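Local coordinates for protein halohydrin epoxidase A (PDB 4Z9F) that probably catalyses the conversion of halohydrins into epoxides with release of hydrogen halide, using a Rossmann-like fold related to that of short-chain dehydrogenases/reductases, at residues His11-Ala16 with Asn178-Pro183; Thr75-Asp80 with Ile130-Ser135. The protein carries 1 engineered substitution. One frame throughout, in Å; residues are numbered along the deposited sequence.

Contact 1. Residues His11-Ala16 with Asn178-Pro183; sequences HFAGPA and NFFNNP
The first torsion of Phe-12 (chi1 -155°) turns its ring, whose CB leads away, back so that CD1 meets Asn-182 OD1 at 3.8 Å. Asn-182 CG is tucked back over its own main chain (chi1 78°), and its OD1 reaches the edge of the Phe-12 ring, with ring and amide planes 67° apart. The same OD1 accepts backbone N-H groups from Thr-184 and Tyr-185. Asn-182 ND2 makes a weak bond back to Phe-180 O. Asn-182 CB touches Phe-12 O at 3.4 Å and also lies over one face of the Phe-180 ring. Ala-13 CA lies at the edge of that ring, 4.0 Å from Phe-180 CE1. Ala-16 CB is near the ring plane too, by CZ. Pro-183 CD packs on Phe-12 O at 3.6 Å. A type II' beta turn from His-11 to Gly-14 leads into helix 14-23. Residues 178-183 probably line the halide site, as the corresponding loop does in related halohydrin dehalogenases, where that site replaces the nicotinamide pocket. Phe-12 and Ala-13 rest on Ile-132 of strand 127-132, while Phe-180 packs against Phe-238 of strand 235-238 and Met-216 of helix 213-224.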
loop_
_atom_site.group_PDB
_atom_site.type_symbol
_atom_site.label_atom_id
_atom_site.label_comp_id
_atom_site.label_asym_id
_atom_site.label_seq_id
_atom_site.Cartn_x
_atom_site.Cartn_y
_atom_site.Cartn_z
ATOM N N HIS C 11 26.775 -12.861 -3.422
ATOM C CA HIS C 11 26.405 -11.530 -2.976
ATOM C C HIS C 11 24.988 -11.534 -2.420
ATOM O O HIS C 11 24.216 -12.471 -2.645
ATOM C CB HIS C 11 26.519 -10.530 -4.127
ATOM C CG HIS C 11 27.892 -10.457 -4.715
ATOM N ND1 HIS C 11 28.883 -9.659 -4.188
ATOM C CD2 HIS C 11 28.446 -11.101 -5.768
ATOM C CE1 HIS C 11 29.989 -9.808 -4.896
ATOM N NE2 HIS C 11 29.750 -10.676 -5.863
ATOM N N PHE C 12 24.670 -10.472 -1.665
ATOM C CA PHE C 12 23.310 -10.232 -1.181
ATOM C C PHE C 12 22.724 -11.483 -0.517
ATOM O O PHE C 12 23.287 -12.010 0.450
ATOM C CB PHE C 12 22.448 -9.755 -2.359
ATOM C CG PHE C 12 21.253 -8.914 -1.971
ATOM C CD1 PHE C 12 21.111 -8.405 -0.687
ATOM C CD2 PHE C 12 20.265 -8.641 -2.904
ATOM C CE1 PHE C 12 20.008 -7.632 -0.351
ATOM C CE2 PHE C 12 19.163 -7.871 -2.574
ATOM C CZ PHE C 12 19.030 -7.366 -1.290
ATOM N N ALA C 13 21.607 -11.984 -1.026
ATOM C CA ALA C 13 20.989 -13.174 -0.469
ATOM C C ALA C 13 21.521 -14.466 -1.077
ATOM O O ALA C 13 21.034 -15.545 -0.719
ATOM C CB ALA C 13 19.466 -13.112 -0.651
ATOM N N GLY C 14 22.501 -14.385 -1.971
ATOM C CA GLY C 14 23.046 -15.561 -2.624
ATOM C C GLY C 14 23.506 -16.642 -1.664
ATOM O O GLY C 14 23.008 -17.772 -1.683
ATOM N N PRO C 15 24.467 -16.318 -0.791
ATOM C CA PRO C 15 24.977 -17.346 0.136
ATOM C C PRO C 15 23.903 -18.003 0.982
ATOM O O PRO C 15 23.948 -19.220 1.208
ATOM C CB PRO C 15 25.983 -16.561 0.991
ATOM C CG PRO C 15 26.500 -15.519 0.049
ATOM C CD PRO C 15 25.319 -15.118 -0.805
ATOM N N ALA C 16 22.923 -17.236 1.453
ATOM C CA ALA C 16 21.865 -17.834 2.262
ATOM C C ALA C 16 21.033 -18.812 1.441
ATOM O O ALA C 16 20.660 -19.886 1.932
ATOM C CB ALA C 16 20.974 -16.736 2.857
ATOM N N ASN C 178 15.794 -5.775 4.512
ATOM C CA ASN C 178 16.569 -4.702 5.129
ATOM C C ASN C 178 17.029 -5.230 6.482
ATOM O O ASN C 178 16.412 -6.134 7.049
ATOM C CB ASN C 178 15.757 -3.401 5.290
ATOM C CG ASN C 178 16.646 -2.157 5.432
ATOM O OD1 ASN C 178 17.884 -2.242 5.411
ATOM N ND2 ASN C 178 16.011 -0.988 5.578
ATOM N N PHE C 179 18.123 -4.660 6.993
ATOM C CA PHE C 179 18.707 -5.130 8.247
ATOM C C PHE C 179 18.895 -6.640 8.231
ATOM O O PHE C 179 18.665 -7.332 9.218
ATOM C CB PHE C 179 17.861 -4.677 9.431
ATOM C CG PHE C 179 17.751 -3.183 9.529
ATOM C CD1 PHE C 179 16.588 -2.531 9.160
ATOM C CD2 PHE C 179 18.832 -2.432 9.960
ATOM C CE1 PHE C 179 16.495 -1.156 9.250
ATOM C CE2 PHE C 179 18.742 -1.050 10.054
ATOM C CZ PHE C 179 17.576 -0.417 9.697
ATOM N N PHE C 180 19.308 -7.149 7.075
ATOM C CA PHE C 180 19.505 -8.571 6.832
ATOM C C PHE C 180 21.005 -8.847 6.828
ATOM O O PHE C 180 21.736 -8.267 6.020
ATOM C CB PHE C 180 18.851 -8.937 5.497
ATOM C CG PHE C 180 19.302 -10.236 4.925
ATOM C CD1 PHE C 180 19.562 -10.348 3.564
ATOM C CD2 PHE C 180 19.440 -11.352 5.732
ATOM C CE1 PHE C 180 19.959 -11.562 3.021
ATOM C CE2 PHE C 180 19.859 -12.562 5.194
ATOM C CZ PHE C 180 20.119 -12.659 3.846
ATOM N N ASN C 181 21.465 -9.697 7.757
ATOM C CA ASN C 181 22.891 -10.029 7.839
ATOM C C ASN C 181 23.324 -10.733 6.561
ATOM O O ASN C 181 22.987 -11.901 6.332
ATOM C CB ASN C 181 23.164 -10.892 9.076
ATOM C CG ASN C 181 24.621 -11.360 9.191
ATOM O OD1 ASN C 181 24.873 -12.412 9.771
ATOM N ND2 ASN C 181 25.565 -10.605 8.642
ATOM N N ASN C 182 24.042 -10.019 5.711
ATOM C CA ASN C 182 24.427 -10.533 4.407
ATOM C C ASN C 182 25.686 -9.804 3.963
ATOM O O ASN C 182 25.954 -8.688 4.427
ATOM C CB ASN C 182 23.280 -10.363 3.387
ATOM C CG ASN C 182 23.163 -8.957 2.856
ATOM O OD1 ASN C 182 23.897 -8.569 1.954
ATOM N ND2 ASN C 182 22.211 -8.179 3.404
ATOM N N PRO C 183 26.489 -10.407 3.078
ATOM C CA PRO C 183 27.804 -9.817 2.763
ATOM C C PRO C 183 27.741 -8.505 2.011
ATOM O O PRO C 183 28.739 -7.771 2.011
ATOM C CB PRO C 183 28.477 -10.903 1.912
ATOM C CG PRO C 183 27.334 -11.593 1.260
ATOM C CD PRO C 183 26.283 -11.671 2.344
#

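Contact 2. Residues Thr75-Asp80 with Ile130-Ser135; sequences TIVSND and IFITSS
Asp-80 OD2 is gripped by Ser-78 OG and by a water that bridges across to Ile-132 O. The Ser-78 hydroxyl donates to Asp-80 OD2 at 2.7 Å and meets it on the syn side. The water lies 2.6 Å from Asp-80 OD2 and 2.9 Å from Ile-132 O. It also sits in the plane of the Phe-131 ring, at its edge. Ser-78 OG is anti to the backbone N (chi1 -174°), a rotation that sets it near the ring while it reaches the carboxylate. Ser-78 CB comes to 3.6 Å from Phe-131 CD2. The backbones pair as neighbouring parallel strands. Ile-130 N donates almost straight to Ile-76 O at 2.7 Å. Ser-78 N donates to Ile-130 O, and Ile-132 N to Ser-78 O. These are the fourth and fifth strands of the Rossmann-like sheet, joined by a beta-alpha-beta crossover through helix 96-123. Ser-78 and Phe-131 point to the face covered by helices 96-123 and 147-165, where Phe-131 touches Pro-110 and Val-158. On the other face, Val-77 CG1 packs 3.9 Å from Ile-132 CG1, and both side chains touch Ile-220 of helix 213-224. Asn-79 OD1 lies 3.8 Å from Ile-132 CG1. That OD1 also accepts from Ala-13 N, and Asn-79 ND2 donates to His-11 O.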
loop_
_atom_site.group_PDB
_atom_site.type_symbol
_atom_site.label_atom_id
_atom_site.label_comp_id
_atom_site.label_asym_id
_atom_site.label_seq_id
_atom_site.Cartn_x
_atom_site.Cartn_y
_atom_site.Cartn_z
ATOM N N THR C 75 13.211 -24.148 -8.957
ATOM C CA THR C 75 13.213 -22.827 -8.340
ATOM C C THR C 75 14.298 -21.960 -8.957
ATOM O O THR C 75 15.425 -22.420 -9.185
ATOM C CB THR C 75 13.432 -22.929 -6.822
ATOM O OG1 THR C 75 12.360 -23.675 -6.233
ATOM C CG2 THR C 75 13.515 -21.539 -6.189
ATOM N N ILE C 76 13.947 -20.712 -9.256
ATOM C CA ILE C 76 14.910 -19.691 -9.636
ATOM C C ILE C 76 14.900 -18.640 -8.527
ATOM O O ILE C 76 13.838 -18.112 -8.178
ATOM C CB ILE C 76 14.581 -19.060 -11.000
ATOM C CG1 ILE C 76 14.556 -20.130 -12.104
ATOM C CG2 ILE C 76 15.578 -17.948 -11.335
ATOM C CD1 ILE C 76 14.071 -19.606 -13.439
ATOM N N VAL C 77 16.066 -18.375 -7.945
ATOM C CA VAL C 77 16.251 -17.243 -7.045
ATOM C C VAL C 77 16.941 -16.152 -7.842
ATOM O O VAL C 77 18.137 -16.248 -8.142
ATOM C CB VAL C 77 17.063 -17.611 -5.799
ATOM C CG1 VAL C 77 17.301 -16.357 -4.963
ATOM C CG2 VAL C 77 16.340 -18.651 -4.972
ATOM N N SER C 78 16.183 -15.126 -8.211
ATOM C CA SER C 78 16.723 -13.998 -8.962
ATOM C C SER C 78 17.262 -13.003 -7.948
ATOM O O SER C 78 16.559 -12.100 -7.497
ATOM C CB SER C 78 15.658 -13.372 -9.845
ATOM O OG SER C 78 16.226 -12.369 -10.664
ATOM N N ASN C 79 18.528 -13.179 -7.587
ATOM C CA ASN C 79 19.158 -12.441 -6.494
ATOM C C ASN C 79 19.926 -11.265 -7.095
ATOM O O ASN C 79 21.152 -11.272 -7.228
ATOM C CB ASN C 79 20.036 -13.391 -5.692
ATOM C CG ASN C 79 20.924 -12.689 -4.706
ATOM O OD1 ASN C 79 20.454 -12.036 -3.767
ATOM N ND2 ASN C 79 22.227 -12.846 -4.889
ATOM N N ASP C 80 19.184 -10.233 -7.477
ATOM C CA ASP C 80 19.777 -9.106 -8.174
ATOM C C ASP C 80 20.347 -8.102 -7.178
ATOM O O ASP C 80 19.797 -7.905 -6.093
ATOM C CB ASP C 80 18.739 -8.456 -9.087
ATOM C CG ASP C 80 18.141 -9.463 -10.066
ATOM O OD1 ASP C 80 18.848 -9.822 -11.032
ATOM O OD2 ASP C 80 16.992 -9.922 -9.854
ATOM N N ILE C 130 11.727 -16.575 -7.375
ATOM C CA ILE C 130 11.775 -15.710 -6.199
ATOM C C ILE C 130 12.737 -14.575 -6.494
ATOM O O ILE C 130 13.923 -14.812 -6.753
ATOM C CB ILE C 130 12.208 -16.489 -4.951
ATOM C CG1 ILE C 130 11.233 -17.633 -4.697
ATOM C CG2 ILE C 130 12.271 -15.562 -3.738
ATOM C CD1 ILE C 130 11.779 -18.698 -3.828
ATOM N N PHE C 131 12.233 -13.344 -6.458
ATOM C CA PHE C 131 13.039 -12.171 -6.750
ATOM C C PHE C 131 13.485 -11.544 -5.436
ATOM O O PHE C 131 12.649 -11.225 -4.582
ATOM C CB PHE C 131 12.254 -11.166 -7.594
ATOM C CG PHE C 131 11.987 -11.638 -8.992
ATOM C CD1 PHE C 131 10.934 -12.505 -9.265
ATOM C CD2 PHE C 131 12.776 -11.195 -10.043
ATOM C CE1 PHE C 131 10.679 -12.931 -10.573
ATOM C CE2 PHE C 131 12.534 -11.631 -11.351
ATOM C CZ PHE C 131 11.483 -12.493 -11.611
ATOM N N ILE C 132 14.795 -11.399 -5.257
ATOM C CA ILE C 132 15.317 -10.674 -4.105
ATOM C C ILE C 132 15.418 -9.212 -4.500
ATOM O O ILE C 132 16.169 -8.857 -5.416
ATOM C CB ILE C 132 16.677 -11.220 -3.645
ATOM C CG1 ILE C 132 16.676 -12.749 -3.620
ATOM C CG2 ILE C 132 17.033 -10.636 -2.263
ATOM C CD1 ILE C 132 15.822 -13.422 -2.550
ATOM N N THR C 133 14.641 -8.364 -3.823
ATOM C CA THR C 133 14.568 -6.957 -4.182
ATOM C C THR C 133 15.086 -6.150 -2.998
ATOM O O THR C 133 16.256 -6.283 -2.622
ATOM C CB THR C 133 13.135 -6.578 -4.588
ATOM O OG1 THR C 133 12.232 -6.735 -3.483
ATOM C CG2 THR C 133 12.665 -7.502 -5.728
ATOM N N SER C 134 14.226 -5.362 -2.368
ATOM C CA SER C 134 14.671 -4.518 -1.268
ATOM C C SER C 134 13.434 -3.981 -0.570
ATOM O O SER C 134 12.355 -3.922 -1.163
ATOM C CB SER C 134 15.538 -3.361 -1.757
ATOM O OG SER C 134 15.821 -2.488 -0.677
ATOM N N SER C 135 13.603 -3.565 0.689
ATOM C CA SER C 135 12.490 -2.897 1.354
ATOM C C SER C 135 12.030 -1.684 0.558
ATOM O O SER C 135 10.834 -1.357 0.557
ATOM C CB SER C 135 12.881 -2.486 2.777
ATOM O OG SER C 135 13.850 -1.459 2.753
HETATM O O HOH W 1 15.316 -8.928 -8.153
#

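From the N terminus, the chain runs through strand 3-6 and reaches residues 11-16, the first half of contact 1. It then adds strands 27-30 and 52-53 before entering strand 73-79 at the middle of the sheet. Contact 2 closes the shorter loop, of about 50 residues, through helix 96-123 to strand 127-132. Residues 178-183, after strand 170-177, close contact 1. Contact 2 therefore lies wholly within the longer loop of contact 1, and the two do not cross. They touch directly. Asn-79 ties them together, and Phe-12 CZ packs 3.3 Å from Thr-133 O. Contact 2 joins two central strands, and contact 1 ties the turn and first residues of helix 14-23 to the loop after strand 170-177.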